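Local coordinates for putative uncharacterized protein (Bacteroides thetaiotaomicron, PDB 2RBK), which is probably a magnesium-dependent phosphatase of the haloacid dehalogenase superfamily, holding a vanadate-derived ligand beside the metal in its active site, at residues Ser83-Ala94 / Ala142-Pro152. Residues are numbered along the deposited sequence; the frame is centred on the assembly and turned at random.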
# COMPACT_ATOMS: atom_id res chain seq x y z
N SER A 83 12.89 -1.62 -6.52
CA SER A 83 13.80 -2.46 -5.79
C SER A 83 13.45 -3.93 -6.01
O SER A 83 12.44 -4.25 -6.60
CB SER A 83 13.76 -2.15 -4.26
OG SER A 83 12.50 -2.50 -3.75
N ALA A 84 14.30 -4.79 -5.51
CA ALA A 84 14.08 -6.23 -5.58
C ALA A 84 14.62 -6.84 -4.29
O ALA A 84 15.58 -6.37 -3.68
CB ALA A 84 14.74 -6.84 -6.77
N ILE A 85 14.00 -7.95 -3.88
CA ILE A 85 14.36 -8.65 -2.66
C ILE A 85 15.58 -9.52 -2.88
O ILE A 85 15.66 -10.22 -3.89
CB ILE A 85 13.14 -9.49 -2.20
CG1 ILE A 85 11.95 -8.59 -1.88
CG2 ILE A 85 13.50 -10.35 -1.02
CD1 ILE A 85 10.67 -9.34 -1.67
N PRO A 86 16.52 -9.55 -1.95
CA PRO A 86 17.64 -10.49 -2.04
C PRO A 86 17.15 -11.93 -2.32
O PRO A 86 16.23 -12.41 -1.66
CB PRO A 86 18.29 -10.40 -0.66
CG PRO A 86 18.05 -8.96 -0.28
CD PRO A 86 16.63 -8.72 -0.76
N GLN A 87 17.80 -12.58 -3.26
CA GLN A 87 17.27 -13.87 -3.69
C GLN A 87 17.29 -14.87 -2.54
O GLN A 87 16.39 -15.73 -2.46
CB GLN A 87 18.06 -14.43 -4.84
CG GLN A 87 17.15 -15.41 -5.63
CD GLN A 87 16.06 -14.68 -6.34
OE1 GLN A 87 16.23 -13.51 -6.73
NE2 GLN A 87 14.91 -15.29 -6.54
N GLU A 88 18.25 -14.83 -1.64
CA GLU A 88 18.24 -15.78 -0.53
C GLU A 88 16.97 -15.64 0.29
O GLU A 88 16.46 -16.64 0.85
CB GLU A 88 19.45 -15.53 0.36
CG GLU A 88 20.74 -16.07 -0.06
CD GLU A 88 21.90 -15.98 0.87
OE1 GLU A 88 21.76 -15.55 2.04
OE2 GLU A 88 23.03 -16.28 0.41
N GLU A 89 16.49 -14.43 0.44
CA GLU A 89 15.30 -14.18 1.28
C GLU A 89 14.04 -14.57 0.52
O GLU A 89 13.08 -15.07 1.14
CB GLU A 89 15.33 -12.73 1.74
CG GLU A 89 16.55 -12.47 2.60
CD GLU A 89 16.64 -11.15 3.34
OE1 GLU A 89 15.73 -10.72 3.98
OE2 GLU A 89 17.76 -10.56 3.25
N VAL A 90 14.00 -14.40 -0.80
CA VAL A 90 12.90 -14.94 -1.60
C VAL A 90 12.81 -16.46 -1.42
O VAL A 90 11.75 -17.02 -1.15
CB VAL A 90 13.07 -14.60 -3.10
CG1 VAL A 90 11.99 -15.26 -3.94
CG2 VAL A 90 13.07 -13.09 -3.31
N LYS A 91 13.95 -17.11 -1.57
CA LYS A 91 13.99 -18.59 -1.46
C LYS A 91 13.60 -19.03 -0.07
O LYS A 91 12.87 -20.03 0.07
CB LYS A 91 15.38 -19.12 -1.82
CG LYS A 91 15.78 -18.94 -3.28
CD LYS A 91 17.12 -19.53 -3.63
CE LYS A 91 17.59 -19.35 -5.04
NZ LYS A 91 16.68 -19.59 -6.20
N ALA A 92 14.03 -18.31 0.97
CA ALA A 92 13.69 -18.71 2.34
C ALA A 92 12.23 -18.54 2.63
O ALA A 92 11.60 -19.40 3.28
CB ALA A 92 14.54 -17.96 3.34
N MET A 93 11.61 -17.47 2.14
CA MET A 93 10.17 -17.30 2.29
C MET A 93 9.39 -18.38 1.55
O MET A 93 8.44 -18.94 2.12
CB MET A 93 9.79 -15.90 1.80
CG MET A 93 8.29 -15.65 2.04
SD MET A 93 7.65 -15.73 3.70
CE MET A 93 8.47 -14.34 4.46
N ALA A 94 9.79 -18.69 0.34
CA ALA A 94 9.12 -19.74 -0.43
C ALA A 94 9.24 -21.08 0.31
O ALA A 94 8.24 -21.81 0.39
CB ALA A 94 9.71 -19.84 -1.82
N ALA A 142 8.60 -19.79 -8.49
CA ALA A 142 8.63 -18.50 -7.77
C ALA A 142 9.93 -18.20 -7.10
O ALA A 142 10.45 -17.04 -7.06
CB ALA A 142 7.51 -18.51 -6.74
N SER A 143 10.55 -19.22 -6.54
CA SER A 143 11.75 -18.99 -5.75
C SER A 143 12.90 -18.50 -6.63
O SER A 143 13.88 -18.00 -6.05
CB SER A 143 11.98 -20.35 -5.07
OG SER A 143 12.76 -21.19 -5.90
N ASN A 144 12.78 -18.61 -7.93
CA ASN A 144 13.82 -18.20 -8.85
C ASN A 144 13.58 -16.88 -9.55
O ASN A 144 14.44 -16.47 -10.37
CB ASN A 144 14.06 -19.30 -9.93
CG ASN A 144 14.62 -20.54 -9.20
OD1 ASN A 144 15.52 -20.34 -8.34
ND2 ASN A 144 14.12 -21.69 -9.59
N LYS A 145 12.50 -16.21 -9.33
CA LYS A 145 12.09 -14.96 -9.95
C LYS A 145 12.80 -13.78 -9.30
O LYS A 145 13.16 -13.82 -8.15
CB LYS A 145 10.56 -14.77 -9.76
CG LYS A 145 9.71 -15.84 -10.53
CD LYS A 145 8.23 -15.60 -10.28
CE LYS A 145 7.35 -16.51 -11.13
NZ LYS A 145 7.18 -15.92 -12.48
N GLU A 146 12.89 -12.72 -10.06
CA GLU A 146 13.30 -11.43 -9.53
C GLU A 146 12.04 -10.78 -8.89
O GLU A 146 11.17 -10.28 -9.62
CB GLU A 146 13.97 -10.67 -10.65
CG GLU A 146 15.09 -11.44 -11.33
CD GLU A 146 16.26 -12.00 -10.54
OE1 GLU A 146 16.77 -11.22 -9.69
OE2 GLU A 146 16.77 -13.16 -10.72
N VAL A 147 11.97 -10.82 -7.61
CA VAL A 147 10.76 -10.49 -6.89
C VAL A 147 10.88 -9.11 -6.24
O VAL A 147 11.84 -8.86 -5.49
CB VAL A 147 10.43 -11.58 -5.88
CG1 VAL A 147 9.20 -11.25 -5.06
CG2 VAL A 147 10.24 -12.92 -6.58
N ILE A 148 9.91 -8.27 -6.48
CA ILE A 148 9.81 -6.94 -5.87
C ILE A 148 9.06 -6.97 -4.57
O ILE A 148 9.44 -6.28 -3.58
CB ILE A 148 9.16 -5.95 -6.84
CG1 ILE A 148 9.93 -5.95 -8.18
CG2 ILE A 148 9.06 -4.58 -6.23
CD1 ILE A 148 9.49 -4.93 -9.17
N GLN A 149 8.02 -7.79 -4.45
CA GLN A 149 7.24 -7.92 -3.23
C GLN A 149 6.74 -9.36 -3.12
O GLN A 149 6.34 -9.96 -4.10
CB GLN A 149 6.05 -6.95 -3.19
CG GLN A 149 5.24 -7.04 -1.90
CD GLN A 149 4.27 -5.88 -1.81
OE1 GLN A 149 4.68 -4.81 -1.29
NE2 GLN A 149 3.06 -6.00 -2.31
N MET A 150 6.77 -9.89 -1.89
CA MET A 150 6.11 -11.15 -1.58
C MET A 150 5.03 -10.91 -0.57
O MET A 150 5.22 -10.10 0.35
CB MET A 150 7.08 -12.15 -0.98
CG MET A 150 8.26 -12.50 -1.69
SD MET A 150 9.42 -13.52 -0.85
CE MET A 150 10.20 -12.74 0.48
N THR A 151 3.94 -11.62 -0.69
CA THR A 151 2.79 -11.49 0.22
C THR A 151 2.43 -12.86 0.78
O THR A 151 1.57 -13.55 0.18
CB THR A 151 1.67 -10.77 -0.50
OG1 THR A 151 2.16 -9.47 -0.91
CG2 THR A 151 0.50 -10.59 0.44
N PRO A 152 3.10 -13.27 1.84
CA PRO A 152 2.75 -14.53 2.50
C PRO A 152 1.53 -14.40 3.38
O PRO A 152 1.31 -13.41 4.07
CB PRO A 152 4.02 -14.82 3.38
CG PRO A 152 4.50 -13.44 3.69
CD PRO A 152 4.31 -12.65 2.43
O HOH W 1 11.68 -4.99 -2.73
O HOH W 2 14.52 -11.25 -6.25
O HOH W 3 18.57 -12.41 -7.78
O HOH W 4 15.62 -22.38 -5.29
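With CG of Gln87 swung opposite the backbone N (chi1 -155°) and the chain then bent at chi2, the amide reaches out from the first turn of its helix to meet Ser143 and Lys145. The group illustrates how one side-chain amide can hold two backbone carbonyls at once: NE2 donates to Ser143 O at 2.9 Å and to Lys145 O at 2.8 Å, both acceptors lying almost in the amide plane, so the rotation of the group is fixed. Lys91 sends NZ to the same Ser143 O (3.2 Å). The two donors reach that carbonyl from opposite faces of its plane, each well out of it. The amide oxygen OE1 of Gln87 shares water 3 with Glu146 OE1.

Further along, Ile85 N gives Val147 O a nearly linear 2.8 Å bond, and water 1 links Ser83 OG, also bonded to Asp186, with Ile148 O. Alongside these polar contacts the packing is apolar. Val90 CG1 rests against Val147 CG2, while Ile85 CD1 touches Met150 CG at 4.0 Å. The bend of Met150 at chi3 puts its CE against Met93 CB, a tight 3.4 Å, and Met93 SD meets Pro152 CB at 3.8 Å.

The first part of helix 87-100, residues 87-94, runs nearly parallel to strand 149-152, with axes 10.3 Å apart and 18° from alignment. That strand pairs antiparallel with strand 104-107, where Ile148 and Gln149 form a classic bulge opposite Val107, and also makes backbone bonds to Val181 and Ala179; Ala94, Ala142 and Met150 all touch Phe106, and the Met150 side chain also reaches Val181 of strand 180-182.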